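PDB 3VIU: phosphoribosylformylglycinamidine synthase 2 from Thermus thermophilus, which belongs to the AIR synthase-related (PurM-like) family and, in this crystal, binds adenosine-5'-diphosphate and, at a separate site, a magnesium ion. Local coordinates for residues P49-L54 and D485-G490; L460-A465 and A502-G507. All coordinates share one frame; numbering follows the deposited sequence.

Contact 1 of 2, residues P49-L54 and D485-G490; sequences PLLKAL and DGLNLG. With ADP (adenosine-5'-diphosphate), chain B.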
loop_
_atom_site.group_PDB
_atom_site.type_symbol
_atom_site.label_atom_id
_atom_site.label_comp_id
_atom_site.label_asym_id
_atom_site.label_seq_id
_atom_site.Cartn_x
_atom_site.Cartn_y
_atom_site.Cartn_z
ATOM N N PRO A 49 6.735 -10.718 -16.698
ATOM C CA PRO A 49 8.051 -11.351 -16.838
ATOM C C PRO A 49 9.039 -10.993 -15.726
ATOM O O PRO A 49 9.882 -11.809 -15.354
ATOM C CB PRO A 49 8.529 -10.852 -18.201
ATOM C CG PRO A 49 7.272 -10.652 -18.949
ATOM C CD PRO A 49 6.385 -9.987 -17.928
ATOM N N LEU A 50 8.942 -9.771 -15.204
ATOM C CA LEU A 50 9.846 -9.313 -14.151
ATOM C C LEU A 50 9.380 -9.690 -12.750
ATOM O O LEU A 50 10.198 -9.938 -11.861
ATOM C CB LEU A 50 10.012 -7.791 -14.235
ATOM C CG LEU A 50 10.570 -7.249 -15.553
ATOM C CD1 LEU A 50 10.336 -5.756 -15.636
ATOM C CD2 LEU A 50 12.048 -7.578 -15.662
ATOM N N LEU A 51 8.065 -9.734 -12.553
ATOM C CA LEU A 51 7.494 -10.056 -11.244
ATOM C C LEU A 51 7.720 -11.503 -10.804
ATOM O O LEU A 51 7.560 -11.832 -9.630
ATOM C CB LEU A 51 5.993 -9.724 -11.231
ATOM C CG LEU A 51 5.674 -8.226 -11.346
ATOM C CD1 LEU A 51 4.184 -8.004 -11.549
ATOM C CD2 LEU A 51 6.157 -7.518 -10.094
ATOM N N LYS A 52 8.097 -12.365 -11.743
ATOM C CA LYS A 52 8.349 -13.762 -11.417
ATOM C C LYS A 52 9.534 -13.880 -10.461
ATOM O O LYS A 52 9.650 -14.855 -9.725
ATOM C CB LYS A 52 8.633 -14.565 -12.689
ATOM C CG LYS A 52 7.416 -14.811 -13.577
ATOM C CD LYS A 52 7.836 -15.476 -14.880
ATOM C CE LYS A 52 6.651 -15.747 -15.791
ATOM N NZ LYS A 52 5.689 -16.714 -15.198
ATOM N N ALA A 53 10.398 -12.871 -10.463
ATOM C CA ALA A 53 11.585 -12.858 -9.618
ATOM C C ALA A 53 11.350 -12.651 -8.123
ATOM O O ALA A 53 12.206 -13.010 -7.315
ATOM C CB ALA A 53 12.563 -11.803 -10.127
ATOM N N LEU A 54 10.210 -12.076 -7.748
ATOM C CA LEU A 54 9.921 -11.828 -6.336
ATOM C C LEU A 54 9.655 -13.096 -5.524
ATOM O O LEU A 54 8.757 -13.866 -5.841
ATOM C CB LEU A 54 8.731 -10.873 -6.204
ATOM C CG LEU A 54 8.940 -9.457 -6.763
ATOM C CD1 LEU A 54 7.645 -8.671 -6.684
ATOM C CD2 LEU A 54 10.042 -8.744 -5.986
ATOM N N ASP A 485 3.224 -4.848 -2.516
ATOM C CA ASP A 485 3.874 -3.742 -3.202
ATOM C C ASP A 485 3.019 -3.120 -4.288
ATOM O O ASP A 485 2.575 -3.801 -5.219
ATOM C CB ASP A 485 5.196 -4.195 -3.819
ATOM C CG ASP A 485 5.003 -5.241 -4.894
ATOM O OD1 ASP A 485 5.486 -5.039 -6.031
ATOM O OD2 ASP A 485 4.368 -6.274 -4.601
ATOM N N GLY A 486 2.780 -1.820 -4.155
ATOM C CA GLY A 486 2.013 -1.106 -5.147
ATOM C C GLY A 486 3.018 -0.388 -6.023
ATOM O O GLY A 486 3.558 0.641 -5.633
ATOM N N LEU A 487 3.295 -0.937 -7.201
ATOM C CA LEU A 487 4.244 -0.306 -8.107
ATOM C C LEU A 487 3.556 0.764 -8.951
ATOM O O LEU A 487 2.459 0.550 -9.466
ATOM C CB LEU A 487 4.878 -1.356 -9.025
ATOM C CG LEU A 487 5.537 -2.566 -8.346
ATOM C CD1 LEU A 487 6.217 -3.418 -9.407
ATOM C CD2 LEU A 487 6.548 -2.114 -7.289
ATOM N N ASN A 488 4.208 1.916 -9.077
ATOM C CA ASN A 488 3.708 3.038 -9.874
ATOM C C ASN A 488 4.907 3.592 -10.634
ATOM O O ASN A 488 5.878 4.038 -10.028
ATOM C CB ASN A 488 3.137 4.120 -8.968
ATOM C CG ASN A 488 2.070 3.591 -8.033
ATOM O OD1 ASN A 488 0.894 3.549 -8.374
ATOM N ND2 ASN A 488 2.485 3.164 -6.850
ATOM N N LEU A 489 4.843 3.547 -11.958
ATOM C CA LEU A 489 5.928 4.029 -12.797
ATOM C C LEU A 489 5.424 4.662 -14.085
ATOM O O LEU A 489 4.215 4.716 -14.347
ATOM C CB LEU A 489 6.877 2.882 -13.147
ATOM C CG LEU A 489 7.682 2.307 -11.977
ATOM C CD1 LEU A 489 7.102 0.952 -11.602
ATOM C CD2 LEU A 489 9.153 2.179 -12.351
ATOM N N GLY A 490 6.366 5.154 -14.881
ATOM C CA GLY A 490 6.019 5.766 -16.142
ATOM C C GLY A 490 5.832 4.654 -17.146
ATOM O O GLY A 490 5.724 3.479 -16.781
HETATM P PB ADP B . -7.935 -6.474 -8.837
HETATM O O1B ADP B . -8.147 -6.000 -10.233
HETATM O O2B ADP B . -7.558 -5.220 -7.901
HETATM O O3B ADP B . -9.355 -7.207 -8.298
HETATM P PA ADP B . -5.648 -7.395 -10.006
HETATM O O1A ADP B . -6.105 -8.184 -11.183
HETATM O O2A ADP B . -5.521 -5.838 -10.438
HETATM O O3A ADP B . -6.721 -7.574 -8.776
HETATM O "O5'" ADP B . -4.178 -7.877 -9.481
HETATM C "C5'" ADP B . -3.764 -9.048 -10.212
HETATM C "C4'" ADP B . -3.157 -10.154 -9.300
HETATM O "O4'" ADP B . -1.695 -10.135 -9.356
HETATM C "C3'" ADP B . -3.517 -10.016 -7.798
HETATM O "O3'" ADP B . -3.614 -11.318 -7.206
HETATM C "C2'" ADP B . -2.359 -9.193 -7.235
HETATM O "O2'" ADP B . -2.186 -9.390 -5.829
HETATM C "C1'" ADP B . -1.164 -9.666 -8.067
HETATM N N9 ADP B . -0.183 -8.590 -8.266
HETATM C C8 ADP B . -0.296 -7.537 -9.131
HETATM N N7 ADP B . 0.754 -6.771 -9.057
HETATM C C5 ADP B . 1.611 -7.275 -8.144
HETATM C C6 ADP B . 2.882 -6.894 -7.642
HETATM N N6 ADP B . 3.511 -5.755 -8.114
HETATM N N1 ADP B . 3.465 -7.664 -6.698
HETATM C C2 ADP B . 2.872 -8.772 -6.227
HETATM N N3 ADP B . 1.677 -9.165 -6.673
HETATM C C4 ADP B . 1.020 -8.457 -7.617
#
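Leu51 and Leu487 point their side chains at each other although their CA atoms stand 10.7 Å apart, and their branches barely meet: CD2 of Leu51 stands 4.2 Å from CD1 of Leu487. What really unites the two segments is the exocyclic amine of the ADP adenine. Leu51 CD2 comes within 3.7 Å of N6 and also reaches the neighbouring ring carbon C6, while Leu487 approaches the same N6 with CG at 3.8 Å and with CD1. The two leucines arrive differently: Leu51 CD2 lies over the face of the base at its amino end, whereas Leu487 CG lies near the level of the ring, beyond N6. In Leu51, CG lies anti to the carbonyl carbon (chi1 -67°), which turns the isobutyl group toward the base.

Asp485 supplies the polar side of the site. Its CG sits between the backbone N and the carbonyl carbon (chi1 64°), and the carboxylate spans two adjacent positions of the base. OD1 accepts a hydrogen bond from N6 at 3.0 Å, bent to 145° at the hydrogen; this is the one polar link described here. OD2 lies 2.7 Å from the ring nitrogen N1, off the ring plane on the side away from Leu51, a close approach not counted as a hydrogen bond. CD1 of Leu54 comes no nearer than 4.3 Å to OD1. Leu51 and Leu54 are presented together because a type I turn links them, with Leu54 N bonded to Leu51 O at 3.3 Å.

Strand 479-488 is itself held on one flank by backbone bonds between Asp485, Leu487 and Asn523, a further residue lining the ADP pocket. Leu51, Asp485 and Leu487 thus line the amino end of the adenine in that pocket, joining an N-terminal helix to a strand of the second PurM-like N-terminal domain.

Contact 2 of 2, residues L460-A465 and A502-G507; sequences LGAMHA and AETIAG
Helices 460-465 and 502-507 run in broadly the same direction, inclined by 35° (signed crossing -35°), and their axes come within 7.3 Å, a close approach that brings the CA atoms of Met463 and Gly507 to 4.8 Å. Small residues make this possible. Ala462 aims its methyl straight at the other helix, where CB lies 3.8 Å from Gly507 CA and 3.2 Å from the backbone O of Thr504, a tight fit against bare main chain. The Thr504 methyl CG2 flanks the same CB at 4.2 Å, whereas its hydroxyl is turned back to bond Glu500 O in its own helix.

Met463, present as selenomethionine, touches with its root: CG is 3.1 Å from Gly507 O. Beyond that point the chain bends at chi3 (56°) and leads away from segment 502-507, to pack on Leu594 and on Glu510 further along the same helix. No hydrogen bond joins the segments; at one margin, Glu503 forms a salt bridge with Arg459, just ahead of 460-465. Such alanine-against-glycine contact is characteristic of closely packed helices, here a neighbouring pair within the alpha/beta PurM-like N-terminal domain of the second half of the chain.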
loop_
_atom_site.group_PDB
_atom_site.type_symbol
_atom_site.label_atom_id
_atom_site.label_comp_id
_atom_site.label_asym_id
_atom_site.label_seq_id
_atom_site.Cartn_x
_atom_site.Cartn_y
_atom_site.Cartn_z
ATOM N N LEU A 460 17.819 1.072 -5.307
ATOM C CA LEU A 460 18.083 1.344 -3.898
ATOM C C LEU A 460 16.821 1.911 -3.234
ATOM O O LEU A 460 16.550 1.643 -2.062
ATOM C CB LEU A 460 19.273 2.306 -3.753
ATOM C CG LEU A 460 19.763 2.647 -2.341
ATOM C CD1 LEU A 460 20.100 1.377 -1.582
ATOM C CD2 LEU A 460 20.983 3.556 -2.423
ATOM N N GLY A 461 16.035 2.667 -3.999
ATOM C CA GLY A 461 14.800 3.221 -3.470
ATOM C C GLY A 461 13.821 2.120 -3.067
ATOM O O GLY A 461 13.206 2.169 -1.999
ATOM N N ALA A 462 13.681 1.115 -3.930
ATOM C CA ALA A 462 12.789 -0.010 -3.670
ATOM C C ALA A 462 13.257 -0.775 -2.435
ATOM O O ALA A 462 12.449 -1.146 -1.585
ATOM C CB ALA A 462 12.752 -0.935 -4.876
HETATM N N MSE A 463 14.567 -1.003 -2.342
HETATM C CA MSE A 463 15.147 -1.710 -1.201
HETATM C C MSE A 463 14.872 -0.953 0.088
HETATM O O MSE A 463 14.512 -1.554 1.102
HETATM C CB MSE A 463 16.659 -1.866 -1.368
HETATM C CG MSE A 463 17.091 -3.002 -2.271
HETATM SE SE MSE A 463 19.006 -2.922 -2.596
HETATM C CE MSE A 463 19.624 -2.944 -0.763
ATOM N N HIS A 464 15.060 0.365 0.040
ATOM C CA HIS A 464 14.830 1.218 1.194
ATOM C C HIS A 464 13.386 1.151 1.650
ATOM O O HIS A 464 13.114 1.137 2.848
ATOM C CB HIS A 464 15.200 2.666 0.872
ATOM C CG HIS A 464 16.580 3.047 1.307
ATOM N ND1 HIS A 464 16.934 3.163 2.636
ATOM C CD2 HIS A 464 17.699 3.321 0.592
ATOM C CE1 HIS A 464 18.212 3.492 2.721
ATOM N NE2 HIS A 464 18.700 3.594 1.496
ATOM N N ALA A 465 12.462 1.099 0.692
ATOM C CA ALA A 465 11.030 1.034 0.994
ATOM C C ALA A 465 10.648 -0.207 1.797
ATOM O O ALA A 465 9.990 -0.097 2.833
ATOM C CB ALA A 465 10.213 1.098 -0.299
ATOM N N ALA A 502 12.309 -2.305 -14.020
ATOM C CA ALA A 502 13.170 -3.446 -13.790
ATOM C C ALA A 502 13.976 -3.279 -12.504
ATOM O O ALA A 502 14.041 -4.206 -11.694
ATOM C CB ALA A 502 14.092 -3.653 -14.995
ATOM N N GLU A 503 14.585 -2.107 -12.314
ATOM C CA GLU A 503 15.376 -1.858 -11.108
ATOM C C GLU A 503 14.498 -1.864 -9.853
ATOM O O GLU A 503 14.924 -2.313 -8.788
ATOM C CB GLU A 503 16.099 -0.516 -11.210
ATOM C CG GLU A 503 17.246 -0.491 -12.204
ATOM C CD GLU A 503 18.429 -1.284 -11.721
ATOM O OE1 GLU A 503 18.727 -2.343 -12.312
ATOM O OE2 GLU A 503 19.057 -0.845 -10.735
ATOM N N THR A 504 13.277 -1.355 -9.977
ATOM C CA THR A 504 12.367 -1.320 -8.847
ATOM C C THR A 504 12.082 -2.751 -8.409
ATOM O O THR A 504 12.186 -3.084 -7.231
ATOM C CB THR A 504 11.050 -0.608 -9.221
ATOM O OG1 THR A 504 11.325 0.772 -9.504
ATOM C CG2 THR A 504 10.036 -0.701 -8.079
ATOM N N ILE A 505 11.738 -3.610 -9.358
ATOM C CA ILE A 505 11.466 -4.993 -9.017
ATOM C C ILE A 505 12.710 -5.713 -8.459
ATOM O O ILE A 505 12.608 -6.484 -7.506
ATOM C CB ILE A 505 10.887 -5.752 -10.227
ATOM C CG1 ILE A 505 9.466 -5.227 -10.506
ATOM C CG2 ILE A 505 10.899 -7.258 -9.956
ATOM C CD1 ILE A 505 8.692 -5.963 -11.595
ATOM N N ALA A 506 13.882 -5.451 -9.035
ATOM C CA ALA A 506 15.104 -6.081 -8.545
ATOM C C ALA A 506 15.373 -5.592 -7.121
ATOM O O ALA A 506 15.870 -6.341 -6.281
ATOM C CB ALA A 506 16.290 -5.745 -9.457
ATOM N N GLY A 507 15.038 -4.336 -6.853
ATOM C CA GLY A 507 15.242 -3.793 -5.525
ATOM C C GLY A 507 14.457 -4.556 -4.470
ATOM O O GLY A 507 15.002 -4.926 -3.433
#

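The two contacts lie with their centres about 10 Å apart, and their segments alternate along the chain: 49-54, 460-465, 485-490, then 502-507. Helix 458-475, strand 479-488 and helix 495-515 follow one another, so three of the four segments belong to one continuous unit of the second PurM-like N-terminal domain; helix 495-515 is the crossover between the parallel neighbours 479-488 and 519-525. The distant segment 49-54 joins this unit from the N-terminal part. Ile505 packs on Leu50 and Leu51, and Thr504 CG2 lies 3.8 Å from Leu487 CD2. Thus helix 495-515 backs the leucines of contact 1 on one face and meets helix 458-475 on another.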